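Local coordinates for RND efflux system, outer membrane lipoprotein, NodT family (Burkholderia mallei, PDB 6U94), which probably serves as the outer membrane channel component of an RND-type efflux system, at residues A171-L183 with V255-L267. Residues are numbered along the deposited sequence; the frame is centred on the assembly and turned at random.
Sequences ANTYLTLLADRAL and VSRAAPLGDRALL
L261 and L178 meet where the segment 255-267 runs closest to helix 156-203, their CA atoms 5.5 Å apart. With its CG anti to the backbone N (chi1 -177°), L261 lays its CD1 against the CB of L178 at 4.1 Å, while its CD2 lies beside the backbone at A179. The other end of L178 points into the loop: its CD1 meets L266 CD2 tip to tip at 3.6 Å and R264 NH2 at 3.5 Å, the L178 and R264 side chains crossing at about a right angle. L175 extends the apolar seam, CD2 meeting L266 CD2 (4.0 Å) and CD1 meeting L267 CD1. Y174 CE2 packs on L266 CD2, and its OH, 3.4 Å from A258 CB, is buried with no hydrogen-bonding partner in the model. R264 is salt-bridged by NH1 to D55; its NE and NH2 make further weak bonds to the carbonyls of A259 and P260. R181 supplies the polar grip: NH2 (2.9 Å, the straighter bond at 152°) and NH1 (3.2 Å) converge on V255 O, which lies within 10° of the guanidinium plane; NH2 stands above the carbonyl plane. Helix 56-67 packs on Y174 and V255. A connecting segment after helix 211-247 thus packs along helix 156-203, consistent with the long-helix bundle of outer membrane factors.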
loop_
_atom_site.group_PDB
_atom_site.type_symbol
_atom_site.label_atom_id
_atom_site.label_comp_id
_atom_site.label_asym_id
_atom_site.label_seq_id
_atom_site.Cartn_x
_atom_site.Cartn_y
_atom_site.Cartn_z
ATOM N N ALA A 171 -5.349 -8.036 -2.183
ATOM C CA ALA A 171 -4.795 -7.330 -3.334
ATOM C C ALA A 171 -3.314 -7.032 -3.134
ATOM O O ALA A 171 -2.500 -7.252 -4.038
ATOM C CB ALA A 171 -5.574 -6.038 -3.586
ATOM N N ASN A 172 -2.945 -6.530 -1.954
ATOM C CA ASN A 172 -1.545 -6.204 -1.709
ATOM C C ASN A 172 -0.670 -7.449 -1.694
ATOM O O ASN A 172 0.517 -7.373 -2.028
ATOM C CB ASN A 172 -1.397 -5.443 -0.393
ATOM C CG ASN A 172 0.009 -4.909 -0.184
ATOM O OD1 ASN A 172 0.398 -3.909 -0.790
ATOM N ND2 ASN A 172 0.777 -5.567 0.675
ATOM N N THR A 173 -1.232 -8.599 -1.314
ATOM C CA THR A 173 -0.448 -9.830 -1.282
ATOM C C THR A 173 -0.231 -10.394 -2.682
ATOM O O THR A 173 0.866 -10.871 -2.996
ATOM C CB THR A 173 -1.132 -10.864 -0.387
ATOM O OG1 THR A 173 -1.286 -10.319 0.926
ATOM C CG2 THR A 173 -0.302 -12.131 -0.295
ATOM N N TYR A 174 -1.261 -10.356 -3.530
ATOM C CA TYR A 174 -1.105 -10.844 -4.897
ATOM C C TYR A 174 -0.232 -9.904 -5.718
ATOM O O TYR A 174 0.557 -10.354 -6.556
ATOM C CB TYR A 174 -2.475 -11.020 -5.551
ATOM C CG TYR A 174 -2.424 -11.484 -6.991
ATOM C CD1 TYR A 174 -2.013 -12.770 -7.314
ATOM C CD2 TYR A 174 -2.804 -10.639 -8.028
ATOM C CE1 TYR A 174 -1.973 -13.201 -8.629
ATOM C CE2 TYR A 174 -2.766 -11.060 -9.346
ATOM C CZ TYR A 174 -2.350 -12.342 -9.641
ATOM O OH TYR A 174 -2.312 -12.761 -10.951
ATOM N N LEU A 175 -0.357 -8.594 -5.490
ATOM C CA LEU A 175 0.533 -7.645 -6.149
ATOM C C LEU A 175 1.970 -7.839 -5.685
ATOM O O LEU A 175 2.901 -7.844 -6.498
ATOM C CB LEU A 175 0.064 -6.214 -5.889
ATOM C CG LEU A 175 -1.211 -5.816 -6.636
ATOM C CD1 LEU A 175 -1.642 -4.403 -6.280
ATOM C CD2 LEU A 175 -1.006 -5.955 -8.135
ATOM N N THR A 176 2.169 -8.009 -4.374
ATOM C CA THR A 176 3.502 -8.304 -3.856
ATOM C C THR A 176 4.048 -9.597 -4.451
ATOM O O THR A 176 5.249 -9.705 -4.722
ATOM C CB THR A 176 3.471 -8.379 -2.329
ATOM O OG1 THR A 176 3.143 -7.090 -1.790
ATOM C CG2 THR A 176 4.815 -8.826 -1.773
ATOM N N LEU A 177 3.177 -10.586 -4.675
ATOM C CA LEU A 177 3.607 -11.819 -5.327
ATOM C C LEU A 177 4.154 -11.540 -6.722
ATOM O O LEU A 177 5.253 -11.988 -7.074
ATOM C CB LEU A 177 2.445 -12.806 -5.394
ATOM C CG LEU A 177 2.713 -14.107 -6.149
ATOM C CD1 LEU A 177 3.833 -14.897 -5.487
ATOM C CD2 LEU A 177 1.446 -14.946 -6.245
ATOM N N LEU A 178 3.395 -10.801 -7.534
ATOM C CA LEU A 178 3.837 -10.498 -8.888
ATOM C C LEU A 178 5.109 -9.659 -8.887
ATOM O O LEU A 178 5.925 -9.767 -9.810
ATOM C CB LEU A 178 2.723 -9.785 -9.651
ATOM C CG LEU A 178 1.405 -10.555 -9.734
ATOM C CD1 LEU A 178 0.405 -9.814 -10.601
ATOM C CD2 LEU A 178 1.636 -11.961 -10.262
ATOM N N ALA A 179 5.299 -8.825 -7.861
ATOM C CA ALA A 179 6.530 -8.048 -7.764
ATOM C C ALA A 179 7.718 -8.939 -7.425
ATOM O O ALA A 179 8.791 -8.806 -8.022
ATOM C CB ALA A 179 6.371 -6.937 -6.728
ATOM N N ASP A 180 7.541 -9.864 -6.480
ATOM C CA ASP A 180 8.626 -10.758 -6.094
ATOM C C ASP A 180 8.998 -11.730 -7.206
ATOM O O ASP A 180 10.139 -12.206 -7.240
ATOM C CB ASP A 180 8.250 -11.522 -4.824
ATOM C CG ASP A 180 8.521 -10.717 -3.563
ATOM O OD1 ASP A 180 9.533 -9.991 -3.532
ATOM O OD2 ASP A 180 7.726 -10.806 -2.602
ATOM N N ARG A 181 8.067 -12.042 -8.109
ATOM C CA ARG A 181 8.417 -12.842 -9.279
ATOM C C ARG A 181 9.305 -12.047 -10.229
ATOM O O ARG A 181 10.323 -12.554 -10.715
ATOM C CB ARG A 181 7.156 -13.315 -9.998
ATOM C CG ARG A 181 6.363 -14.379 -9.264
ATOM C CD ARG A 181 5.149 -14.786 -10.081
ATOM N NE ARG A 181 4.327 -15.781 -9.400
ATOM C CZ ARG A 181 3.232 -16.324 -9.923
ATOM N NH1 ARG A 181 2.830 -15.965 -11.135
ATOM N NH2 ARG A 181 2.540 -17.225 -9.236
ATOM N N ALA A 182 8.929 -10.795 -10.504
ATOM C CA ALA A 182 9.762 -9.936 -11.336
ATOM C C ALA A 182 11.150 -9.769 -10.732
ATOM O O ALA A 182 12.154 -9.755 -11.454
ATOM C CB ALA A 182 9.090 -8.576 -11.524
ATOM N N LEU A 183 11.224 -9.643 -9.404
ATOM C CA LEU A 183 12.520 -9.549 -8.743
ATOM C C LEU A 183 13.320 -10.835 -8.908
ATOM O O LEU A 183 14.531 -10.794 -9.153
ATOM C CB LEU A 183 12.325 -9.217 -7.266
ATOM C CG LEU A 183 11.924 -7.769 -6.987
ATOM C CD1 LEU A 183 11.367 -7.614 -5.573
ATOM C CD2 LEU A 183 13.118 -6.852 -7.207
ATOM N N VAL A 255 -3.284 -18.528 -10.758
ATOM C CA VAL A 255 -2.188 -17.806 -10.115
ATOM C C VAL A 255 -0.843 -18.318 -10.618
ATOM O O VAL A 255 0.106 -17.544 -10.799
ATOM C CB VAL A 255 -2.303 -17.923 -8.583
ATOM C CG1 VAL A 255 -1.044 -17.401 -7.903
ATOM C CG2 VAL A 255 -3.529 -17.177 -8.084
ATOM N N SER A 256 -0.746 -19.626 -10.866
ATOM C CA SER A 256 0.525 -20.211 -11.276
ATOM C C SER A 256 0.969 -19.689 -12.639
ATOM O O SER A 256 2.169 -19.511 -12.880
ATOM C CB SER A 256 0.414 -21.736 -11.291
ATOM O OG SER A 256 -0.824 -22.153 -11.842
ATOM N N ARG A 257 0.023 -19.431 -13.534
ATOM C CA ARG A 257 0.318 -18.993 -14.897
ATOM C C ARG A 257 -0.290 -17.609 -15.116
ATOM O O ARG A 257 -1.219 -17.444 -15.911
ATOM C CB ARG A 257 -0.207 -20.009 -15.919
ATOM N N ALA A 258 0.239 -16.615 -14.410
ATOM C CA ALA A 258 -0.187 -15.233 -14.559
ATOM C C ALA A 258 0.904 -14.428 -15.253
ATOM O O ALA A 258 2.097 -14.697 -15.089
ATOM C CB ALA A 258 -0.517 -14.605 -13.202
ATOM N N ALA A 259 0.479 -13.437 -16.033
ATOM C CA ALA A 259 1.420 -12.617 -16.779
ATOM C C ALA A 259 2.331 -11.851 -15.820
ATOM O O ALA A 259 1.914 -11.475 -14.720
ATOM C CB ALA A 259 0.674 -11.642 -17.688
ATOM N N PRO A 260 3.586 -11.614 -16.208
ATOM C CA PRO A 260 4.501 -10.880 -15.329
ATOM C C PRO A 260 3.996 -9.473 -15.050
ATOM O O PRO A 260 3.199 -8.911 -15.803
ATOM C CB PRO A 260 5.816 -10.859 -16.119
ATOM C CG PRO A 260 5.408 -11.076 -17.542
ATOM C CD PRO A 260 4.224 -11.989 -17.483
ATOM N N LEU A 261 4.466 -8.915 -13.930
ATOM C CA LEU A 261 4.052 -7.577 -13.516
ATOM C C LEU A 261 4.255 -6.565 -14.639
ATOM O O LEU A 261 3.295 -5.957 -15.126
ATOM C CB LEU A 261 4.824 -7.160 -12.263
ATOM C CG LEU A 261 4.447 -5.809 -11.654
ATOM C CD1 LEU A 261 3.080 -5.880 -10.972
ATOM C CD2 LEU A 261 5.522 -5.328 -10.686
ATOM N N GLY A 262 5.508 -6.381 -15.061
ATOM C CA GLY A 262 5.851 -5.549 -16.200
ATOM C C GLY A 262 5.208 -4.178 -16.203
ATOM O O GLY A 262 5.515 -3.333 -15.357
ATOM N N ASP A 263 4.302 -3.953 -17.158
ATOM C CA ASP A 263 3.587 -2.690 -17.264
ATOM C C ASP A 263 2.075 -2.857 -17.326
ATOM O O ASP A 263 1.365 -1.850 -17.427
ATOM C CB ASP A 263 4.064 -1.907 -18.499
ATOM N N ARG A 264 1.563 -4.083 -17.262
ATOM C CA ARG A 264 0.127 -4.297 -17.359
ATOM C C ARG A 264 -0.589 -3.724 -16.141
ATOM O O ARG A 264 -0.052 -3.695 -15.030
ATOM C CB ARG A 264 -0.184 -5.787 -17.509
ATOM C CG ARG A 264 0.264 -6.651 -16.342
ATOM C CD ARG A 264 0.164 -8.123 -16.705
ATOM N NE ARG A 264 0.138 -8.991 -15.533
ATOM C CZ ARG A 264 -0.973 -9.339 -14.890
ATOM N NH1 ARG A 264 -2.148 -8.886 -15.303
ATOM N NH2 ARG A 264 -0.910 -10.137 -13.832
ATOM N N ALA A 265 -1.813 -3.253 -16.364
ATOM C CA ALA A 265 -2.586 -2.576 -15.331
ATOM C C ALA A 265 -3.473 -3.583 -14.608
ATOM O O ALA A 265 -4.295 -4.257 -15.237
ATOM C CB ALA A 265 -3.431 -1.456 -15.934
ATOM N N LEU A 266 -3.302 -3.681 -13.290
ATOM C CA LEU A 266 -4.161 -4.506 -12.452
ATOM C C LEU A 266 -5.120 -3.698 -11.594
ATOM O O LEU A 266 -6.226 -4.166 -11.321
ATOM C CB LEU A 266 -3.318 -5.407 -11.540
ATOM C CG LEU A 266 -2.493 -6.498 -12.228
ATOM C CD1 LEU A 266 -1.089 -6.006 -12.550
ATOM C CD2 LEU A 266 -2.448 -7.750 -11.371
ATOM N N LEU A 267 -4.723 -2.505 -11.165
ATOM C CA LEU A 267 -5.596 -1.588 -10.451
ATOM C C LEU A 267 -6.120 -0.524 -11.405
ATOM O O LEU A 267 -5.431 -0.108 -12.339
ATOM C CB LEU A 267 -4.861 -0.917 -9.287
ATOM C CG LEU A 267 -4.185 -1.822 -8.259
ATOM C CD1 LEU A 267 -3.657 -0.996 -7.095
ATOM C CD2 LEU A 267 -5.152 -2.889 -7.774
#